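PDB 7JW2: exonuclease mut-7 homolog from Aedes aegypti, which probably acts as a magnesium-dependent 3'-5' exoribonuclease that trims the 3' ends of Argonaute-bound microRNAs, this chain being its exonuclease domain. Local coordinates for residues A[121-126]-A[194-199]; A[130-135]-A[201-206]. All blocks are in the same frame, centred on the assembly; numbering follows the deposited sequence.

Contact 1: A[121-126]-A[194-199]; sequences AILDLQ and EIYDAI
Leu123 and Leu125 pack against Ile195 and Tyr196 in a buried, wholly apolar contact. It sits in the RNase H-like 3'-5' exonuclease fold, where strand 122-124, at one end of the mixed sheet, runs into helix 125-132 and meets the long helix 179-205. Both leucines come to the same CD1 side of the Tyr196 ring. Leu123 CD2 comes obliquely to its ring, 3.7 Å from Tyr196 CE1. Leu125 CD2 meets the same ring at its edge, in plane, 4.0 Å from Tyr196 CD1. CG anti to the backbone N (chi1 -173°) carries the ring out beside the two leucines. The tyrosine side chain crosses both at about a right angle. The other branch of Leu125 reaches Ile195, whose side chain also touches Leu151, Leu154 and Val155 of helix 151-159. Leu214 of helix 210-217 packs on both Leu123 and Tyr196, and Leu92 of the neighbouring strand does the same. Asp124 marks the switch from strand to helix. It is the N-cap, and its OD1 accepts from Gln126 N at 2.9 Å, from above the carboxylate plane. The same oxygen is also bonded to Ala95 N. On the helix side, the contact with Ile195 joins two methyl groups, Leu125 CD1 and Ile195 CG2, 4.0 Å apart.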
loop_
_atom_site.group_PDB
_atom_site.type_symbol
_atom_site.label_atom_id
_atom_site.label_comp_id
_atom_site.label_asym_id
_atom_site.label_seq_id
_atom_site.Cartn_x
_atom_site.Cartn_y
_atom_site.Cartn_z
ATOM N N ALA A 121 -19.164 -9.095 5.795
ATOM C CA ALA A 121 -19.916 -7.974 5.246
ATOM C C ALA A 121 -19.918 -7.979 3.713
ATOM O O ALA A 121 -19.953 -6.917 3.086
ATOM C CB ALA A 121 -19.386 -6.641 5.786
ATOM N N ILE A 122 -19.877 -9.161 3.107
ATOM C CA ILE A 122 -20.044 -9.299 1.662
ATOM C C ILE A 122 -21.522 -9.553 1.377
ATOM O O ILE A 122 -22.075 -10.579 1.787
ATOM C CB ILE A 122 -19.168 -10.428 1.095
ATOM C CG1 ILE A 122 -17.675 -10.134 1.305
ATOM C CG2 ILE A 122 -19.445 -10.637 -0.399
ATOM C CD1 ILE A 122 -16.804 -11.381 1.191
ATOM N N LEU A 123 -22.147 -8.640 0.643
ATOM C CA LEU A 123 -23.558 -8.750 0.297
ATOM C C LEU A 123 -23.714 -9.275 -1.124
ATOM O O LEU A 123 -23.235 -8.654 -2.081
ATOM C CB LEU A 123 -24.257 -7.405 0.423
ATOM C CG LEU A 123 -25.727 -7.465 -0.015
ATOM C CD1 LEU A 123 -26.546 -8.304 0.967
ATOM C CD2 LEU A 123 -26.302 -6.066 -0.143
ATOM N N ASP A 124 -24.407 -10.403 -1.255
ATOM C CA ASP A 124 -24.846 -10.918 -2.547
ATOM C C ASP A 124 -26.098 -10.160 -2.976
ATOM O O ASP A 124 -27.143 -10.269 -2.326
ATOM C CB ASP A 124 -25.127 -12.411 -2.425
ATOM C CG ASP A 124 -25.544 -13.045 -3.736
ATOM O OD1 ASP A 124 -25.628 -12.332 -4.767
ATOM O OD2 ASP A 124 -25.771 -14.271 -3.729
ATOM N N LEU A 125 -26.010 -9.394 -4.067
ATOM C CA LEU A 125 -27.183 -8.626 -4.484
ATOM C C LEU A 125 -28.305 -9.519 -4.989
ATOM O O LEU A 125 -29.464 -9.085 -4.984
ATOM C CB LEU A 125 -26.814 -7.599 -5.554
ATOM C CG LEU A 125 -26.036 -6.393 -5.007
ATOM C CD1 LEU A 125 -25.513 -5.549 -6.147
ATOM C CD2 LEU A 125 -26.908 -5.548 -4.087
ATOM N N GLN A 126 -27.995 -10.747 -5.417
ATOM C CA GLN A 126 -29.068 -11.673 -5.773
ATOM C C GLN A 126 -29.911 -12.044 -4.559
ATOM O O GLN A 126 -31.119 -12.267 -4.694
ATOM C CB GLN A 126 -28.488 -12.928 -6.424
ATOM C CG GLN A 126 -29.530 -13.776 -7.148
ATOM C CD GLN A 126 -28.905 -14.832 -8.030
ATOM O OE1 GLN A 126 -27.848 -15.372 -7.712
ATOM N NE2 GLN A 126 -29.565 -15.143 -9.145
ATOM N N GLU A 194 -24.534 1.194 -8.177
ATOM C CA GLU A 194 -25.751 1.847 -8.658
ATOM C C GLU A 194 -26.991 1.007 -8.373
ATOM O O GLU A 194 -28.049 1.555 -8.030
ATOM C CB GLU A 194 -25.631 2.121 -10.160
ATOM C CG GLU A 194 -24.414 2.937 -10.547
ATOM C CD GLU A 194 -24.204 2.972 -12.048
ATOM O OE1 GLU A 194 -23.937 1.901 -12.634
ATOM O OE2 GLU A 194 -24.283 4.072 -12.639
ATOM N N ILE A 195 -26.885 -0.320 -8.502
ATOM C CA ILE A 195 -28.002 -1.202 -8.166
ATOM C C ILE A 195 -28.357 -1.087 -6.686
ATOM O O ILE A 195 -29.529 -0.916 -6.325
ATOM C CB ILE A 195 -27.675 -2.652 -8.553
ATOM C CG1 ILE A 195 -27.765 -2.836 -10.071
ATOM C CG2 ILE A 195 -28.600 -3.609 -7.854
ATOM C CD1 ILE A 195 -27.131 -4.125 -10.537
ATOM N N TYR A 196 -27.359 -1.198 -5.803
ATOM C CA TYR A 196 -27.645 -1.107 -4.372
ATOM C C TYR A 196 -28.323 0.211 -4.035
ATOM O O TYR A 196 -29.286 0.246 -3.252
ATOM C CB TYR A 196 -26.356 -1.279 -3.552
ATOM C CG TYR A 196 -26.665 -1.362 -2.076
ATOM C CD1 TYR A 196 -27.196 -2.522 -1.529
ATOM C CD2 TYR A 196 -26.490 -0.267 -1.245
ATOM C CE1 TYR A 196 -27.529 -2.604 -0.187
ATOM C CE2 TYR A 196 -26.825 -0.341 0.106
ATOM C CZ TYR A 196 -27.338 -1.520 0.618
ATOM O OH TYR A 196 -27.682 -1.624 1.952
ATOM N N ASP A 197 -27.833 1.304 -4.616
ATOM C CA ASP A 197 -28.406 2.619 -4.337
ATOM C C ASP A 197 -29.870 2.681 -4.766
ATOM O O ASP A 197 -30.715 3.226 -4.044
ATOM C CB ASP A 197 -27.571 3.686 -5.041
ATOM C CG ASP A 197 -28.109 5.078 -4.843
ATOM O OD1 ASP A 197 -27.830 5.675 -3.785
ATOM O OD2 ASP A 197 -28.792 5.581 -5.754
ATOM N N ALA A 198 -30.199 2.093 -5.913
ATOM C CA ALA A 198 -31.585 2.125 -6.381
ATOM C C ALA A 198 -32.503 1.314 -5.473
ATOM O O ALA A 198 -33.637 1.734 -5.188
ATOM C CB ALA A 198 -31.657 1.605 -7.818
ATOM N N ILE A 199 -32.043 0.154 -5.005
ATOM C CA ILE A 199 -32.857 -0.668 -4.118
ATOM C C ILE A 199 -33.037 0.014 -2.768
ATOM O O ILE A 199 -34.137 0.020 -2.207
ATOM C CB ILE A 199 -32.241 -2.067 -3.968
ATOM C CG1 ILE A 199 -32.268 -2.781 -5.328
ATOM C CG2 ILE A 199 -33.001 -2.865 -2.920
ATOM C CD1 ILE A 199 -31.687 -4.173 -5.316
#

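Contact 2: A[130-135]-A[201-206]; sequences RHVERF and KQLTHI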
loop_
_atom_site.group_PDB
_atom_site.type_symbol
_atom_site.label_atom_id
_atom_site.label_comp_id
_atom_site.label_asym_id
_atom_site.label_seq_id
_atom_site.Cartn_x
_atom_site.Cartn_y
_atom_site.Cartn_z
ATOM N N ARG A 130 -33.937 -11.237 -4.094
ATOM C CA ARG A 130 -34.948 -12.205 -3.681
ATOM C C ARG A 130 -35.680 -11.751 -2.427
ATOM O O ARG A 130 -36.871 -12.042 -2.261
ATOM C CB ARG A 130 -34.297 -13.573 -3.462
ATOM C CG ARG A 130 -33.946 -14.295 -4.759
ATOM C CD ARG A 130 -32.932 -15.410 -4.550
ATOM N NE ARG A 130 -32.981 -15.961 -3.201
ATOM C CZ ARG A 130 -32.033 -16.730 -2.672
ATOM N NH1 ARG A 130 -30.957 -17.045 -3.384
ATOM N NH2 ARG A 130 -32.162 -17.188 -1.433
ATOM N N HIS A 131 -34.997 -11.016 -1.549
ATOM C CA HIS A 131 -35.612 -10.567 -0.306
ATOM C C HIS A 131 -36.654 -9.485 -0.563
ATOM O O HIS A 131 -37.771 -9.545 -0.034
ATOM C CB HIS A 131 -34.528 -10.061 0.648
ATOM C CG HIS A 131 -35.017 -9.797 2.037
ATOM N ND1 HIS A 131 -35.493 -8.567 2.439
ATOM C CD2 HIS A 131 -35.101 -10.606 3.120
ATOM C CE1 HIS A 131 -35.855 -8.630 3.708
ATOM N NE2 HIS A 131 -35.624 -9.855 4.146
ATOM N N VAL A 132 -36.308 -8.484 -1.374
ATOM C CA VAL A 132 -37.215 -7.361 -1.600
ATOM C C VAL A 132 -38.365 -7.726 -2.530
ATOM O O VAL A 132 -39.425 -7.084 -2.469
ATOM C CB VAL A 132 -36.446 -6.143 -2.141
ATOM C CG1 VAL A 132 -35.278 -5.788 -1.210
ATOM C CG2 VAL A 132 -35.965 -6.397 -3.565
ATOM N N GLU A 133 -38.186 -8.752 -3.373
ATOM C CA GLU A 133 -39.258 -9.263 -4.226
ATOM C C GLU A 133 -40.502 -9.605 -3.426
ATOM O O GLU A 133 -41.618 -9.572 -3.956
ATOM C CB GLU A 133 -38.789 -10.525 -4.953
ATOM C CG GLU A 133 -38.407 -10.359 -6.390
ATOM C CD GLU A 133 -38.257 -11.699 -7.081
ATOM O OE1 GLU A 133 -38.506 -11.774 -8.300
ATOM O OE2 GLU A 133 -37.895 -12.684 -6.398
ATOM N N ARG A 134 -40.325 -9.965 -2.164
ATOM C CA ARG A 134 -41.409 -10.438 -1.322
ATOM C C ARG A 134 -42.230 -9.314 -0.706
ATOM O O ARG A 134 -43.335 -9.572 -0.221
ATOM C CB ARG A 134 -40.838 -11.335 -0.235
ATOM C CG ARG A 134 -40.355 -12.672 -0.785
ATOM C CD ARG A 134 -39.620 -13.491 0.254
ATOM N NE ARG A 134 -38.196 -13.605 -0.054
ATOM C CZ ARG A 134 -37.506 -14.741 0.004
ATOM N NH1 ARG A 134 -38.112 -15.869 0.348
ATOM N NH2 ARG A 134 -36.210 -14.750 -0.288
ATOM N N PHE A 135 -41.730 -8.085 -0.705
ATOM C CA PHE A 135 -42.533 -6.947 -0.273
ATOM C C PHE A 135 -43.507 -6.585 -1.390
ATOM O O PHE A 135 -43.085 -6.179 -2.477
ATOM C CB PHE A 135 -41.639 -5.763 0.085
ATOM C CG PHE A 135 -40.659 -6.059 1.188
ATOM C CD1 PHE A 135 -41.101 -6.468 2.435
ATOM C CD2 PHE A 135 -39.292 -5.932 0.978
ATOM C CE1 PHE A 135 -40.203 -6.743 3.455
ATOM C CE2 PHE A 135 -38.386 -6.204 1.994
ATOM C CZ PHE A 135 -38.845 -6.613 3.234
ATOM N N LYS A 201 -33.112 3.205 -2.167
ATOM C CA LYS A 201 -34.068 4.299 -2.308
ATOM C C LYS A 201 -35.500 3.785 -2.334
ATOM O O LYS A 201 -36.399 4.396 -1.740
ATOM C CB LYS A 201 -33.763 5.105 -3.571
ATOM C CG LYS A 201 -32.621 6.087 -3.415
ATOM C CD LYS A 201 -32.217 6.689 -4.750
ATOM C CE LYS A 201 -31.087 7.704 -4.592
ATOM N NZ LYS A 201 -30.269 7.479 -3.364
ATOM N N GLN A 202 -35.739 2.654 -3.000
ATOM C CA GLN A 202 -37.104 2.148 -3.076
ATOM C C GLN A 202 -37.560 1.523 -1.759
ATOM O O GLN A 202 -38.740 1.630 -1.404
ATOM C CB GLN A 202 -37.228 1.160 -4.241
ATOM C CG GLN A 202 -38.523 0.359 -4.279
ATOM C CD GLN A 202 -39.769 1.193 -4.516
ATOM O OE1 GLN A 202 -40.875 0.722 -4.265
ATOM N NE2 GLN A 202 -39.600 2.417 -5.015
ATOM N N LEU A 203 -36.653 0.897 -1.003
ATOM C CA LEU A 203 -37.018 0.412 0.327
ATOM C C LEU A 203 -37.414 1.563 1.240
ATOM O O LEU A 203 -38.405 1.471 1.979
ATOM C CB LEU A 203 -35.862 -0.378 0.937
ATOM C CG LEU A 203 -35.650 -1.770 0.352
ATOM C CD1 LEU A 203 -34.312 -2.328 0.865
ATOM C CD2 LEU A 203 -36.802 -2.710 0.676
ATOM N N THR A 204 -36.656 2.663 1.195
ATOM C CA THR A 204 -37.026 3.852 1.955
ATOM C C THR A 204 -38.380 4.389 1.498
ATOM O O THR A 204 -39.194 4.835 2.320
ATOM C CB THR A 204 -35.936 4.917 1.805
ATOM O OG1 THR A 204 -34.693 4.417 2.331
ATOM C CG2 THR A 204 -36.307 6.186 2.564
ATOM N N HIS A 205 -38.659 4.308 0.192
ATOM C CA HIS A 205 -39.917 4.827 -0.343
ATOM C C HIS A 205 -41.120 4.090 0.231
ATOM O O HIS A 205 -42.168 4.701 0.476
ATOM C CB HIS A 205 -39.914 4.738 -1.869
ATOM C CG HIS A 205 -41.145 5.301 -2.508
ATOM N ND1 HIS A 205 -41.358 6.657 -2.641
ATOM C CD2 HIS A 205 -42.227 4.695 -3.048
ATOM C CE1 HIS A 205 -42.519 6.861 -3.237
ATOM N NE2 HIS A 205 -43.069 5.686 -3.492
ATOM N N ILE A 206 -40.997 2.785 0.461
ATOM C CA ILE A 206 -42.099 2.005 1.015
ATOM C C ILE A 206 -41.947 1.861 2.527
ATOM O O ILE A 206 -42.443 0.896 3.121
ATOM C CB ILE A 206 -42.219 0.630 0.337
ATOM C CG1 ILE A 206 -40.946 -0.205 0.510
ATOM C CG2 ILE A 206 -42.550 0.792 -1.145
ATOM C CD1 ILE A 206 -41.146 -1.673 0.128
#
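Val132 and Phe135 meet Leu203 and Ile206 in the RNase H-like exonuclease fold, where segment 130-135, on helix 125-132 and the type I beta turn from Val132 to Phe135, meets the end of helix 179-205. Helix 179-205 stops just before Ile206, the first residue to leave helical backbone angles. The cross-contact is apolar and partly buried. Leu203 is shared by Val132 and Phe135. Its CD2 lies 3.9 Å from Val132 CG1, and the same methyl is 4.1 Å from Phe135 CE2, meeting the ring obliquely. The Leu203 side chain crosses both Val132 and Phe135 at about a right angle. Ile213 of helix 210-217 also touches Leu203, while Leu208 packs on Phe135.

Hydrogen bonds shape each segment from within. Phe135 N donates to Val132 O at 3.1 Å and closes the turn, which brings Phe135 round beside Val132. Arg134 NE makes a weak bond back to Arg130 O. In the other segment, Ile206 N still donates to Gln202 O, the last helical bond within 201-206. A further bond, from Arg139 N to Gln202 OE1, ties helix 179-205 to the loop that follows Phe135. Ile206 carries CG1 between its backbone N and carbonyl carbon (chi1 60°), and from there its CD1 reaches Phe135 CB at 4.1 Å.

Overall arrangement
Contacts 1 and 2 lie along the same pair of helices, 125-132 and 179-205, with centres about 12 Å apart. Contact 1 is nearer the middle of the chain, about 9 Å from its centre, and also involves sheet strand 122-124. Contact 2 is about 21 Å from that centre, farther along both helices, away from the sheet. Along the chain the order is 121-126, 130-135, 194-199, 201-206, so the two contacts interleave and both helices run outward from the sheet together. Ile199 CG2 and Val132 CG1, 4.1 Å apart, make the packing continuous between them. Together they join distant parts of the sequence within one exonuclease domain.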